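Local coordinates for protein beta-lactamase (Klebsiella pneumoniae, PDB 6KBY) that probably hydrolyses beta-lactam antibiotics to substituted beta-amino acids, as a plasmid-borne class C beta-lactamase of the serine type, and binds adenosine monophosphate in its active-site pocket, at residues Gln314-Asn320 with Tyr331-Ala337; Thr261-Tyr267 with Pro310-Gln314; Pro33-Val37 with Tyr48-Leu52; Glu63-Phe67 with Ile230-Ser234; Glu102-Phe108 with Leu141-Pro146. All coordinates share one frame; numbering follows the deposited sequence.

Contact 1: residues Gln314-Asn320 with Tyr331-Ala337; sequences QENVWIN and YIAFVPA
Ile319 and Phe334 form the central backbone pair of this antiparallel hairpin, strand 317-325 against strand 328-335 in the large sheet of the class C fold. Ile319 N gives to Phe334 O at 2.9 Å and Phe334 N returns a bond to Ile319 O. Beyond the strand ends Ala337 N reaches Glu315 O, from above the carbonyl plane, with a bond angle of 140°.

Apolar contacts fall on both faces. On the face of Ile319, its CB sits over the Phe334 ring, 4.0 Å from the centroid. CG2 meets CZ of that ring, and CD1 runs on to Pro336 CG. Phe334 CG lies between its backbone N and carbonyl carbon (chi1 60°), which folds the ring back over Ile319. On the other face the Trp318 indole meets Ala333 CB through CZ2, at 3.5 Å, and Val335 CG2 through CE3.

Polar side chains form a relay. Trp318 NE1 donates, in the indole plane, to Tyr331 OH at 3.2 Å; that hydroxyl donates to Asn320 OD1 at 2.6 Å, on a lone pair in the carbonyl plane. Asn295 ND2 also bonds this OD1. At the exposed end, a water joins Glu315 OE1 to Pro336 O.

The buried phenol thus has both a donor and an acceptor, which holds the O-H of Tyr331 pointed at Asn320 OD1, whereas Val317 O is buried without a hydrogen-bond partner.

Contact 2: residues Thr261-Tyr267 with Pro310-Gln314; sequences TATHTGY and PLPPQ
Gly266 and Leu311 pair through two backbone bonds, Gly266 N to Leu311 O at 2.8 Å and Leu311 N to Gly266 O at 2.9 Å, each donor lying in the acceptor's carbonyl plane on a lone pair. Packing is tight beside this pair and round Pro313. Thr265 CG2 presses on Pro310 CB at 3.5 Å, tighter than usual for two carbons, and Pro310 also touches Tyr267 CE1. Pro313 fits against the last part of helix 255-262: its CG lies 3.2 Å from Thr261 O, its CB meets Thr261 CG2, and its CD rests by Thr265 OG1. With OG1 anti to the carbonyl carbon (chi1 -57°), that hydroxyl turns back to donate to Ala262 O, which Thr265 N approaches from the same face.

Toward Gln314 the two chains separate and water takes over. One water lies within bonding distance of both His264 O and Pro312 O; another accepts from Gln314 N. A third lies in the plane of the His264 ring, 2.7 Å from ND1, and donates to Gln314 O, while NE2 of the same ring bonds Asn244.

A type I turn, Ala262 to Thr265, here carries the chain from a helix into strand 266-270, which pairs antiparallel with the end of strand 302-311 in the main sheet.

Contact 3: residues Pro33-Val37 with Tyr48-Leu52; sequences PGMSV and YNYGL
Strands 34-41 and 44-50 form a beta hairpin at one margin of the large antiparallel sheet, and this contact joins the start of the first to the end of the second. Met35 and Tyr50 are a hydrogen-bonded pair, as are Val37 and Tyr48. Of the four N-H...O bonds, Tyr48 N to Val37 O measures 2.8 Å. The longest, Met35 N to Tyr50 O, measures 3.0 Å. Past the corner at Gly51, which has positive phi, Leu52 N gives a nearly straight bond to Pro33 O, reaching it from well above the carbonyl plane.

Ser36 and Asn49, a non-hydrogen-bonded pair, are joined through their side chains: Ser36 OG, anti to the backbone N (chi1 -177°), donates to Asn49 OD1 at 2.7 Å. On the other face Val37 CG2 approaches Tyr50 CE1 and Met35 CB approaches Tyr50 CD1, each at 4.4 Å, while Met35 O lies at the ring's edge. Helix 11-30 covers this face, where Tyr50 OH bonds Asp20 and Tyr48 OH bonds Glu12.

The grip between these segments is chiefly backbone. Ser36 OG bonds Asn49 OD1 and also meets Ser234 OG, tying the hairpin to the neighbouring helix start.

Contact 4: residues Glu63-Phe67 with Ile230-Ser234; sequences ENTLF and IKTTS
Phe67 and Thr232 make the bridge of a short antiparallel sheet in which strand 231-232 lies between strands 67-68 and 193-194, close to the active site. Along 63-67, Glu63 comes first: its carbonyl O accepts from a water that lies 3.1 Å from Ser234 OG. Asn64 O packs against Thr233 CG2. Thr65 O lies 3.5 Å from Thr233 CG2 and accepts a hydrogen bond from a second water, which in turn accepts from Ser234 N. Thr233 CG2 is anti to the carbonyl carbon and faces the loop, leaving OG1 (chi1 66°) to cap the following helix at Asp236 N. Leu66 sends CD2 across to Thr233 CG2 at 3.7 Å, while its CA-H points at Thr232 O, 3.4 Å from CA. At Phe67 the backbones pair fully. Thr232 N donates to Phe67 O at 3.0 Å, and in the other direction Phe67 N reaches Thr232 O at 2.9 Å, its N-H...O angle 172°.

Contact 5: residues Glu102-Phe108 with Leu141-Pro146; sequences ELRGSSF and LKAWKP
Phe108 and the six-membered ring of Trp144 form an offset aromatic stack, planes at 27°, where the loop after helix 96-99 packs on the C-terminal end of helix 134-143. The loop holds a type II turn, Leu103 to Ser106, and an ST turn in which Ser106 OG accepts from Phe108 N.

From CB of Phe108 the side chain leaves with CG anti to the carbonyl carbon (chi1 -71°), carrying the ring toward the helix end. CD2 comes within 3.6 Å of Leu141 O. CE2, one atom further, lies 3.3 Å from Leu141 O, which sits at the ring edge, and 3.4 Å from Trp144 CE3. On the far branch CE1 meets Trp144 CZ3. The tip, CZ, touches both Trp144 CE3 and Leu141 CD2.

Beside the stack a water accepts from Ser107 N and lies by Leu141 O and Trp144 O. At the exposed margin another links Lys142 NZ to Glu102 O. Ser107 OG donates to Trp144 O at 2.9 Å, in the carbonyl plane and on a lone pair.

Contacts 1, 3 and 4 are largely buried; contacts 2 and 5 are partly open and lie away from the AMP site. Contacts 1, 2 and 3 belong to the large antiparallel sheet: two hairpins, and in contact 2 a pairing of strands distant in sequence. Contact 1 follows contact 2 through shared Gln314, and Ile319 and Phe334 pack on His264. Contact 4 belongs to the small sheet yet touches contact 3, where Ser234 OG meets Ser36 OG and Phe67 reaches the first strand. Contact 5, on the helical side, has no beta pairing and relies on stacked rings, aliphatic packing and one hydroxyl bond. Water bridges contacts 2, 4 and 5, but contact 1 only at its exposed end.

Contact 1: residues Gln314-Asn320 with Tyr331-Ala337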
# COMPACT_ATOMS: atom_id res chain seq x y z
N GLN A 314 1.23 11.88 -12.64
CA GLN A 314 0.62 11.77 -13.96
C GLN A 314 -0.82 11.30 -13.86
O GLN A 314 -1.22 10.64 -12.89
CB GLN A 314 1.37 10.77 -14.83
CG GLN A 314 2.78 11.17 -15.20
CD GLN A 314 2.80 12.46 -15.99
OE1 GLN A 314 2.11 12.60 -17.00
NE2 GLN A 314 3.60 13.41 -15.52
N GLU A 315 -1.58 11.62 -14.90
CA GLU A 315 -2.91 11.04 -15.09
C GLU A 315 -2.86 9.75 -15.89
O GLU A 315 -3.56 8.78 -15.55
CB GLU A 315 -3.82 12.04 -15.80
CG GLU A 315 -3.92 13.39 -15.12
CD GLU A 315 -4.41 13.30 -13.69
OE1 GLU A 315 -5.54 12.82 -13.48
OE2 GLU A 315 -3.67 13.70 -12.77
N ASN A 316 -2.04 9.71 -16.94
CA ASN A 316 -2.06 8.62 -17.92
C ASN A 316 -1.20 7.44 -17.49
O ASN A 316 -0.35 6.96 -18.23
CB ASN A 316 -1.62 9.15 -19.28
CG ASN A 316 -2.62 10.15 -19.86
OD1 ASN A 316 -3.83 10.01 -19.66
ND2 ASN A 316 -2.12 11.15 -20.57
N VAL A 317 -1.44 6.94 -16.28
CA VAL A 317 -0.66 5.85 -15.70
C VAL A 317 -1.57 4.95 -14.89
O VAL A 317 -2.65 5.34 -14.44
CB VAL A 317 0.50 6.35 -14.81
CG1 VAL A 317 1.55 7.10 -15.63
CG2 VAL A 317 -0.02 7.24 -13.70
N TRP A 318 -1.10 3.71 -14.69
CA TRP A 318 -1.71 2.72 -13.81
C TRP A 318 -0.88 2.72 -12.53
O TRP A 318 0.29 2.34 -12.55
CB TRP A 318 -1.65 1.36 -14.50
CG TRP A 318 -2.16 0.19 -13.72
CD1 TRP A 318 -1.57 -0.42 -12.65
CD2 TRP A 318 -3.36 -0.54 -13.98
NE1 TRP A 318 -2.34 -1.48 -12.22
CE2 TRP A 318 -3.44 -1.57 -13.02
CE3 TRP A 318 -4.38 -0.43 -14.93
CZ2 TRP A 318 -4.51 -2.48 -12.99
CZ3 TRP A 318 -5.43 -1.33 -14.90
CH2 TRP A 318 -5.49 -2.34 -13.93
N ILE A 319 -1.47 3.20 -11.44
CA ILE A 319 -0.81 3.27 -10.14
C ILE A 319 -1.32 2.13 -9.29
O ILE A 319 -2.53 1.85 -9.27
CB ILE A 319 -1.09 4.63 -9.47
CG1 ILE A 319 -0.72 5.78 -10.42
CG2 ILE A 319 -0.34 4.73 -8.14
CD1 ILE A 319 -0.98 7.16 -9.84
N ASN A 320 -0.42 1.44 -8.59
CA ASN A 320 -0.86 0.24 -7.89
C ASN A 320 0.04 -0.09 -6.71
O ASN A 320 1.16 0.40 -6.59
CB ASN A 320 -1.09 -0.96 -8.83
CG ASN A 320 0.20 -1.62 -9.39
OD1 ASN A 320 0.08 -2.68 -10.00
ND2 ASN A 320 1.38 -1.02 -9.20
N TYR A 331 -4.96 -5.77 -2.84
CA TYR A 331 -4.42 -5.08 -4.01
C TYR A 331 -5.23 -3.82 -4.25
O TYR A 331 -6.45 -3.83 -4.10
CB TYR A 331 -4.48 -5.99 -5.24
CG TYR A 331 -3.89 -5.40 -6.51
CD1 TYR A 331 -2.55 -5.04 -6.58
CD2 TYR A 331 -4.68 -5.23 -7.65
CE1 TYR A 331 -2.00 -4.52 -7.75
CE2 TYR A 331 -4.14 -4.70 -8.81
CZ TYR A 331 -2.80 -4.36 -8.86
OH TYR A 331 -2.29 -3.85 -10.03
N ILE A 332 -4.54 -2.75 -4.65
CA ILE A 332 -5.16 -1.52 -5.11
C ILE A 332 -4.57 -1.16 -6.46
O ILE A 332 -3.35 -1.22 -6.64
CB ILE A 332 -4.89 -0.34 -4.15
CG1 ILE A 332 -5.71 -0.50 -2.88
CG2 ILE A 332 -5.15 1.02 -4.85
CD1 ILE A 332 -5.54 0.60 -1.88
N ALA A 333 -5.43 -0.74 -7.39
CA ALA A 333 -4.97 -0.14 -8.63
C ALA A 333 -5.91 0.99 -9.02
O ALA A 333 -7.12 0.90 -8.80
CB ALA A 333 -4.90 -1.16 -9.78
N PHE A 334 -5.36 2.05 -9.61
CA PHE A 334 -6.20 3.13 -10.11
C PHE A 334 -5.52 3.83 -11.28
O PHE A 334 -4.29 3.85 -11.38
CB PHE A 334 -6.63 4.10 -9.00
CG PHE A 334 -5.50 4.79 -8.27
CD1 PHE A 334 -4.82 4.17 -7.23
CD2 PHE A 334 -5.15 6.09 -8.59
CE1 PHE A 334 -3.81 4.82 -6.55
CE2 PHE A 334 -4.13 6.75 -7.92
CZ PHE A 334 -3.46 6.11 -6.90
N VAL A 335 -6.34 4.39 -12.15
CA VAL A 335 -5.89 5.11 -13.33
C VAL A 335 -6.49 6.50 -13.27
O VAL A 335 -7.66 6.70 -13.59
CB VAL A 335 -6.31 4.38 -14.63
CG1 VAL A 335 -5.85 5.16 -15.84
CG2 VAL A 335 -5.78 2.96 -14.66
N PRO A 336 -5.71 7.51 -12.85
CA PRO A 336 -6.32 8.83 -12.64
C PRO A 336 -6.98 9.42 -13.87
O PRO A 336 -8.04 10.05 -13.76
CB PRO A 336 -5.15 9.68 -12.11
CG PRO A 336 -4.22 8.66 -11.47
CD PRO A 336 -4.32 7.44 -12.36
N ALA A 337 -6.42 9.18 -15.06
CA ALA A 337 -7.00 9.74 -16.28
C ALA A 337 -8.41 9.24 -16.52
O ALA A 337 -9.22 9.93 -17.17
CB ALA A 337 -6.14 9.36 -17.48
O HOH W 1 -7.65 12.86 -15.07

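Contact 2: residues Thr261-Tyr267 with Pro310-Gln314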
# COMPACT_ATOMS: atom_id res chain seq x y z
N THR A 261 -1.14 13.65 -3.77
CA THR A 261 -0.74 13.70 -5.16
C THR A 261 0.76 13.55 -5.31
O THR A 261 1.24 12.84 -6.19
CB THR A 261 -1.24 15.01 -5.77
OG1 THR A 261 -2.68 15.00 -5.74
CG2 THR A 261 -0.75 15.20 -7.20
N ALA A 262 1.52 14.20 -4.42
CA ALA A 262 2.98 14.18 -4.55
C ALA A 262 3.57 12.80 -4.32
O ALA A 262 4.70 12.55 -4.76
CB ALA A 262 3.63 15.20 -3.61
N THR A 263 2.85 11.89 -3.65
CA THR A 263 3.39 10.53 -3.52
C THR A 263 3.49 9.83 -4.87
O THR A 263 4.19 8.82 -4.97
CB THR A 263 2.58 9.63 -2.58
OG1 THR A 263 1.27 9.41 -3.11
CG2 THR A 263 2.51 10.18 -1.16
N HIS A 264 2.77 10.33 -5.88
CA HIS A 264 2.80 9.74 -7.21
C HIS A 264 3.97 10.24 -8.06
O HIS A 264 4.05 9.86 -9.23
CB HIS A 264 1.52 10.05 -8.00
CG HIS A 264 0.24 9.84 -7.25
ND1 HIS A 264 -0.97 10.23 -7.78
CD2 HIS A 264 -0.04 9.30 -6.04
CE1 HIS A 264 -1.94 9.95 -6.93
NE2 HIS A 264 -1.41 9.38 -5.87
N THR A 265 4.84 11.08 -7.51
CA THR A 265 6.00 11.56 -8.25
C THR A 265 6.90 10.38 -8.57
O THR A 265 7.16 9.54 -7.70
CB THR A 265 6.76 12.58 -7.39
OG1 THR A 265 5.86 13.63 -7.03
CG2 THR A 265 7.93 13.16 -8.15
N GLY A 266 7.37 10.29 -9.81
CA GLY A 266 8.22 9.19 -10.25
C GLY A 266 9.69 9.50 -10.05
O GLY A 266 10.21 10.48 -10.59
N TYR A 267 10.37 8.65 -9.27
CA TYR A 267 11.74 8.92 -8.86
C TYR A 267 12.77 7.97 -9.44
O TYR A 267 13.93 8.37 -9.63
CB TYR A 267 11.85 8.89 -7.33
CG TYR A 267 11.09 9.99 -6.64
CD1 TYR A 267 11.50 11.31 -6.76
CD2 TYR A 267 9.97 9.72 -5.86
CE1 TYR A 267 10.82 12.33 -6.13
CE2 TYR A 267 9.29 10.73 -5.21
CZ TYR A 267 9.72 12.03 -5.35
OH TYR A 267 9.07 13.07 -4.72
N PRO A 310 12.43 14.70 -11.31
CA PRO A 310 11.42 13.65 -11.11
C PRO A 310 10.26 13.80 -12.09
O PRO A 310 9.95 14.90 -12.56
CB PRO A 310 10.96 13.88 -9.67
CG PRO A 310 12.08 14.64 -9.02
CD PRO A 310 12.63 15.51 -10.10
N LEU A 311 9.63 12.68 -12.40
CA LEU A 311 8.44 12.70 -13.23
C LEU A 311 7.27 13.21 -12.41
O LEU A 311 6.93 12.60 -11.38
CB LEU A 311 8.14 11.30 -13.73
CG LEU A 311 6.88 11.12 -14.58
CD1 LEU A 311 7.02 11.85 -15.91
CD2 LEU A 311 6.62 9.65 -14.81
N PRO A 312 6.61 14.30 -12.80
CA PRO A 312 5.50 14.79 -12.00
C PRO A 312 4.40 13.75 -11.91
O PRO A 312 4.28 12.88 -12.79
CB PRO A 312 5.02 16.03 -12.77
CG PRO A 312 6.21 16.46 -13.56
CD PRO A 312 6.89 15.18 -13.95
N PRO A 313 3.59 13.80 -10.86
CA PRO A 313 2.38 12.96 -10.81
C PRO A 313 1.61 13.04 -12.12
O PRO A 313 1.37 14.13 -12.65
CB PRO A 313 1.60 13.57 -9.64
CG PRO A 313 2.67 14.10 -8.74
CD PRO A 313 3.72 14.65 -9.66
N GLN A 314 1.23 11.88 -12.64
CA GLN A 314 0.62 11.77 -13.96
C GLN A 314 -0.82 11.30 -13.86
O GLN A 314 -1.22 10.64 -12.89
CB GLN A 314 1.37 10.77 -14.83
CG GLN A 314 2.78 11.17 -15.20
CD GLN A 314 2.80 12.46 -15.99
OE1 GLN A 314 2.11 12.60 -17.00
NE2 GLN A 314 3.60 13.41 -15.52
O HOH W 2 4.70 10.14 -11.98
O HOH W 3 1.55 9.46 -11.28
O HOH W 4 -1.27 11.39 -10.20

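Contact 3: residues Pro33-Val37 with Tyr48-Leu52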
# COMPACT_ATOMS: atom_id res chain seq x y z
N PRO A 33 -11.79 -17.55 2.06
CA PRO A 33 -13.09 -17.53 2.76
C PRO A 33 -13.93 -16.30 2.48
O PRO A 33 -15.15 -16.43 2.32
CB PRO A 33 -12.71 -17.65 4.24
CG PRO A 33 -11.36 -18.30 4.22
CD PRO A 33 -10.67 -17.72 3.01
N GLY A 34 -13.32 -15.13 2.43
CA GLY A 34 -14.07 -13.89 2.31
C GLY A 34 -13.31 -12.84 1.52
O GLY A 34 -12.08 -12.76 1.58
N MET A 35 -14.06 -12.03 0.77
CA MET A 35 -13.48 -10.92 0.04
C MET A 35 -14.42 -9.73 0.06
O MET A 35 -15.64 -9.87 0.20
CB MET A 35 -13.18 -11.25 -1.42
CG MET A 35 -12.06 -12.25 -1.60
SD MET A 35 -11.47 -12.46 -3.29
CE MET A 35 -10.67 -10.88 -3.60
N SER A 36 -13.84 -8.55 -0.12
CA SER A 36 -14.60 -7.38 -0.51
C SER A 36 -13.87 -6.72 -1.66
O SER A 36 -12.64 -6.58 -1.63
CB SER A 36 -14.80 -6.41 0.65
OG SER A 36 -15.60 -5.31 0.23
N VAL A 37 -14.63 -6.34 -2.68
CA VAL A 37 -14.10 -5.64 -3.84
C VAL A 37 -14.84 -4.33 -3.97
O VAL A 37 -16.08 -4.31 -4.00
CB VAL A 37 -14.26 -6.49 -5.11
CG1 VAL A 37 -13.75 -5.72 -6.33
CG2 VAL A 37 -13.55 -7.82 -4.96
N TYR A 48 -18.75 -4.75 -3.22
CA TYR A 48 -19.26 -6.11 -3.34
C TYR A 48 -18.59 -6.98 -2.28
O TYR A 48 -17.36 -7.03 -2.21
CB TYR A 48 -18.99 -6.66 -4.75
CG TYR A 48 -19.60 -5.77 -5.82
CD1 TYR A 48 -20.97 -5.70 -5.97
CD2 TYR A 48 -18.80 -4.99 -6.65
CE1 TYR A 48 -21.54 -4.88 -6.93
CE2 TYR A 48 -19.37 -4.17 -7.62
CZ TYR A 48 -20.74 -4.12 -7.75
OH TYR A 48 -21.32 -3.31 -8.70
N ASN A 49 -19.39 -7.63 -1.46
CA ASN A 49 -18.90 -8.46 -0.36
C ASN A 49 -19.23 -9.92 -0.63
O ASN A 49 -20.31 -10.24 -1.14
CB ASN A 49 -19.53 -8.03 0.95
CG ASN A 49 -19.20 -6.60 1.29
OD1 ASN A 49 -18.06 -6.15 1.11
ND2 ASN A 49 -20.19 -5.85 1.76
N TYR A 50 -18.29 -10.80 -0.28
CA TYR A 50 -18.41 -12.22 -0.59
C TYR A 50 -17.97 -13.05 0.60
O TYR A 50 -16.91 -12.79 1.17
CB TYR A 50 -17.50 -12.59 -1.76
CG TYR A 50 -17.77 -11.81 -3.03
CD1 TYR A 50 -17.15 -10.58 -3.25
CD2 TYR A 50 -18.62 -12.31 -4.01
CE1 TYR A 50 -17.38 -9.87 -4.41
CE2 TYR A 50 -18.86 -11.60 -5.17
CZ TYR A 50 -18.24 -10.38 -5.36
OH TYR A 50 -18.47 -9.65 -6.51
N GLY A 51 -18.76 -14.07 0.95
CA GLY A 51 -18.24 -15.08 1.84
C GLY A 51 -18.10 -14.63 3.28
O GLY A 51 -18.90 -13.84 3.80
N LEU A 52 -17.08 -15.17 3.94
CA LEU A 52 -16.96 -15.17 5.39
C LEU A 52 -15.73 -14.42 5.86
O LEU A 52 -14.61 -14.68 5.40
CB LEU A 52 -16.86 -16.61 5.91
CG LEU A 52 -18.02 -17.53 5.52
CD1 LEU A 52 -17.80 -18.92 6.09
CD2 LEU A 52 -19.32 -16.93 5.99

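Contact 4: residues Glu63-Phe67 with Ile230-Ser234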
# COMPACT_ATOMS: atom_id res chain seq x y z
N GLU A 63 -20.20 -4.59 5.05
CA GLU A 63 -19.63 -3.28 4.78
C GLU A 63 -18.65 -2.83 5.86
O GLU A 63 -17.83 -1.94 5.61
CB GLU A 63 -20.74 -2.24 4.66
CG GLU A 63 -21.52 -2.03 5.95
CD GLU A 63 -22.61 -0.99 5.81
OE1 GLU A 63 -23.70 -1.20 6.37
OE2 GLU A 63 -22.36 0.04 5.15
N ASN A 64 -18.72 -3.42 7.05
CA ASN A 64 -17.88 -3.01 8.17
C ASN A 64 -16.65 -3.89 8.37
O ASN A 64 -15.85 -3.61 9.27
CB ASN A 64 -18.70 -2.97 9.46
CG ASN A 64 -19.83 -1.97 9.39
OD1 ASN A 64 -19.65 -0.85 8.93
ND2 ASN A 64 -21.01 -2.38 9.83
N THR A 65 -16.48 -4.93 7.56
CA THR A 65 -15.41 -5.89 7.82
C THR A 65 -14.05 -5.24 7.61
O THR A 65 -13.79 -4.63 6.57
CB THR A 65 -15.54 -7.09 6.90
OG1 THR A 65 -16.80 -7.74 7.13
CG2 THR A 65 -14.41 -8.09 7.15
N LEU A 66 -13.17 -5.43 8.59
CA LEU A 66 -11.80 -4.96 8.54
C LEU A 66 -10.90 -6.10 8.08
O LEU A 66 -10.97 -7.22 8.60
CB LEU A 66 -11.35 -4.51 9.93
CG LEU A 66 -12.13 -3.33 10.52
CD1 LEU A 66 -11.91 -3.24 12.02
CD2 LEU A 66 -11.71 -2.03 9.84
N PHE A 67 -10.06 -5.80 7.09
CA PHE A 67 -9.05 -6.73 6.60
C PHE A 67 -7.67 -6.16 6.88
O PHE A 67 -7.47 -4.94 6.84
CB PHE A 67 -9.16 -6.92 5.07
CG PHE A 67 -10.42 -7.60 4.60
CD1 PHE A 67 -11.61 -6.89 4.47
CD2 PHE A 67 -10.40 -8.93 4.22
CE1 PHE A 67 -12.76 -7.51 4.01
CE2 PHE A 67 -11.55 -9.56 3.75
CZ PHE A 67 -12.73 -8.85 3.64
N ILE A 230 -1.73 -1.66 8.81
CA ILE A 230 -3.09 -1.13 8.65
C ILE A 230 -4.12 -2.26 8.57
O ILE A 230 -3.94 -3.24 7.83
CB ILE A 230 -3.17 -0.22 7.42
CG1 ILE A 230 -2.33 1.05 7.61
CG2 ILE A 230 -4.62 0.13 7.09
CD1 ILE A 230 -2.94 2.09 8.53
N LYS A 231 -5.22 -2.08 9.30
CA LYS A 231 -6.46 -2.84 9.13
C LYS A 231 -7.53 -1.85 8.72
O LYS A 231 -7.64 -0.77 9.32
CB LYS A 231 -6.87 -3.53 10.43
CG LYS A 231 -5.89 -4.57 10.96
CD LYS A 231 -4.83 -3.91 11.87
CE LYS A 231 -3.64 -4.78 12.13
NZ LYS A 231 -2.78 -3.96 12.99
N THR A 232 -8.33 -2.18 7.70
CA THR A 232 -9.23 -1.20 7.12
C THR A 232 -10.34 -1.90 6.35
O THR A 232 -10.30 -3.11 6.12
CB THR A 232 -8.44 -0.22 6.24
OG1 THR A 232 -9.30 0.80 5.75
CG2 THR A 232 -7.80 -0.95 5.08
N THR A 233 -11.34 -1.12 5.96
CA THR A 233 -12.44 -1.62 5.14
C THR A 233 -12.20 -1.27 3.68
O THR A 233 -11.46 -0.34 3.34
CB THR A 233 -13.78 -1.00 5.57
OG1 THR A 233 -13.75 0.40 5.28
CG2 THR A 233 -14.05 -1.22 7.05
N SER A 234 -12.87 -2.01 2.80
CA SER A 234 -12.79 -1.68 1.38
C SER A 234 -13.36 -0.30 1.10
O SER A 234 -12.87 0.41 0.21
CB SER A 234 -13.50 -2.74 0.55
OG SER A 234 -14.89 -2.76 0.85
O HOH W 5 -16.54 -1.54 3.16
O HOH W 6 -14.17 -4.36 3.78

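Contact 5: residues Glu102-Phe108 with Leu141-Pro146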
# COMPACT_ATOMS: atom_id res chain seq x y z
N GLU A 102 21.50 9.83 15.91
CA GLU A 102 22.23 8.66 16.41
C GLU A 102 22.96 7.93 15.29
O GLU A 102 23.97 7.26 15.56
CB GLU A 102 21.26 7.69 17.08
CG GLU A 102 20.32 8.31 18.10
CD GLU A 102 18.94 8.57 17.53
OE1 GLU A 102 18.78 9.56 16.77
OE2 GLU A 102 18.00 7.78 17.81
N LEU A 103 22.50 8.06 14.05
CA LEU A 103 23.10 7.39 12.91
C LEU A 103 24.16 8.22 12.21
O LEU A 103 24.71 7.77 11.19
CB LEU A 103 22.01 6.97 11.91
CG LEU A 103 20.94 6.04 12.50
CD1 LEU A 103 19.92 5.61 11.44
CD2 LEU A 103 21.58 4.82 13.14
N ARG A 104 24.48 9.41 12.71
CA ARG A 104 25.53 10.20 12.08
C ARG A 104 26.87 9.49 12.22
O ARG A 104 27.20 8.96 13.29
CB ARG A 104 25.56 11.60 12.68
CG ARG A 104 24.37 12.43 12.22
CD ARG A 104 24.21 13.73 12.98
NE ARG A 104 23.03 14.45 12.52
CZ ARG A 104 22.58 15.58 13.06
NH1 ARG A 104 23.22 16.12 14.09
NH2 ARG A 104 21.50 16.17 12.56
N GLY A 105 27.61 9.45 11.13
CA GLY A 105 28.84 8.69 11.07
C GLY A 105 28.69 7.29 10.51
O GLY A 105 29.71 6.65 10.23
N SER A 106 27.46 6.81 10.33
CA SER A 106 27.19 5.48 9.82
C SER A 106 26.96 5.53 8.31
O SER A 106 27.08 6.58 7.67
CB SER A 106 25.96 4.89 10.51
OG SER A 106 24.77 5.44 9.98
N SER A 107 26.60 4.38 7.73
CA SER A 107 26.26 4.35 6.32
C SER A 107 25.07 5.24 6.00
O SER A 107 24.89 5.63 4.84
CB SER A 107 25.95 2.92 5.88
OG SER A 107 27.11 2.11 5.99
N PHE A 108 24.27 5.59 6.99
CA PHE A 108 23.12 6.45 6.75
C PHE A 108 23.50 7.91 6.51
O PHE A 108 22.61 8.71 6.19
CB PHE A 108 22.08 6.26 7.85
CG PHE A 108 21.39 4.94 7.75
CD1 PHE A 108 20.37 4.75 6.83
CD2 PHE A 108 21.81 3.85 8.51
CE1 PHE A 108 19.75 3.53 6.70
CE2 PHE A 108 21.19 2.62 8.39
CZ PHE A 108 20.16 2.46 7.48
N LEU A 141 21.34 -0.66 12.76
CA LEU A 141 21.44 0.36 11.72
C LEU A 141 22.81 1.03 11.72
O LEU A 141 23.32 1.38 10.65
CB LEU A 141 20.33 1.39 11.89
CG LEU A 141 18.91 0.86 11.69
CD1 LEU A 141 17.91 1.96 12.01
CD2 LEU A 141 18.70 0.34 10.28
N LYS A 142 23.43 1.19 12.90
CA LYS A 142 24.78 1.76 12.96
C LYS A 142 25.82 0.83 12.36
O LYS A 142 26.85 1.29 11.85
CB LYS A 142 25.16 2.09 14.40
CG LYS A 142 24.47 3.29 15.00
CD LYS A 142 24.91 3.51 16.44
CE LYS A 142 23.96 4.41 17.19
NZ LYS A 142 24.30 4.48 18.64
N ALA A 143 25.59 -0.48 12.42
CA ALA A 143 26.55 -1.46 11.93
C ALA A 143 26.31 -1.85 10.47
O ALA A 143 27.17 -2.50 9.86
CB ALA A 143 26.53 -2.72 12.80
N TRP A 144 25.17 -1.46 9.91
CA TRP A 144 24.78 -1.89 8.58
C TRP A 144 25.57 -1.15 7.50
O TRP A 144 25.89 0.03 7.63
CB TRP A 144 23.29 -1.59 8.39
CG TRP A 144 22.78 -1.72 6.98
CD1 TRP A 144 22.38 -2.86 6.36
CD2 TRP A 144 22.59 -0.66 6.03
NE1 TRP A 144 21.97 -2.59 5.08
CE2 TRP A 144 22.08 -1.24 4.85
CE3 TRP A 144 22.81 0.72 6.06
CZ2 TRP A 144 21.78 -0.49 3.71
CZ3 TRP A 144 22.52 1.47 4.92
CH2 TRP A 144 22.01 0.85 3.77
N LYS A 145 25.86 -1.86 6.41
CA LYS A 145 26.46 -1.27 5.23
C LYS A 145 25.80 -1.92 4.02
O LYS A 145 25.67 -3.16 3.99
CB LYS A 145 27.97 -1.51 5.18
CG LYS A 145 28.78 -0.74 6.22
CD LYS A 145 30.19 -1.29 6.35
CE LYS A 145 30.83 -1.54 4.99
NZ LYS A 145 32.20 -2.13 5.11
N PRO A 146 25.38 -1.15 3.02
CA PRO A 146 24.74 -1.75 1.85
C PRO A 146 25.75 -2.44 0.95
O PRO A 146 26.94 -2.10 0.93
CB PRO A 146 24.12 -0.55 1.14
CG PRO A 146 25.00 0.59 1.51
CD PRO A 146 25.44 0.32 2.93
O HOH W 7 25.34 7.25 18.20
O HOH W 8 25.37 2.06 9.07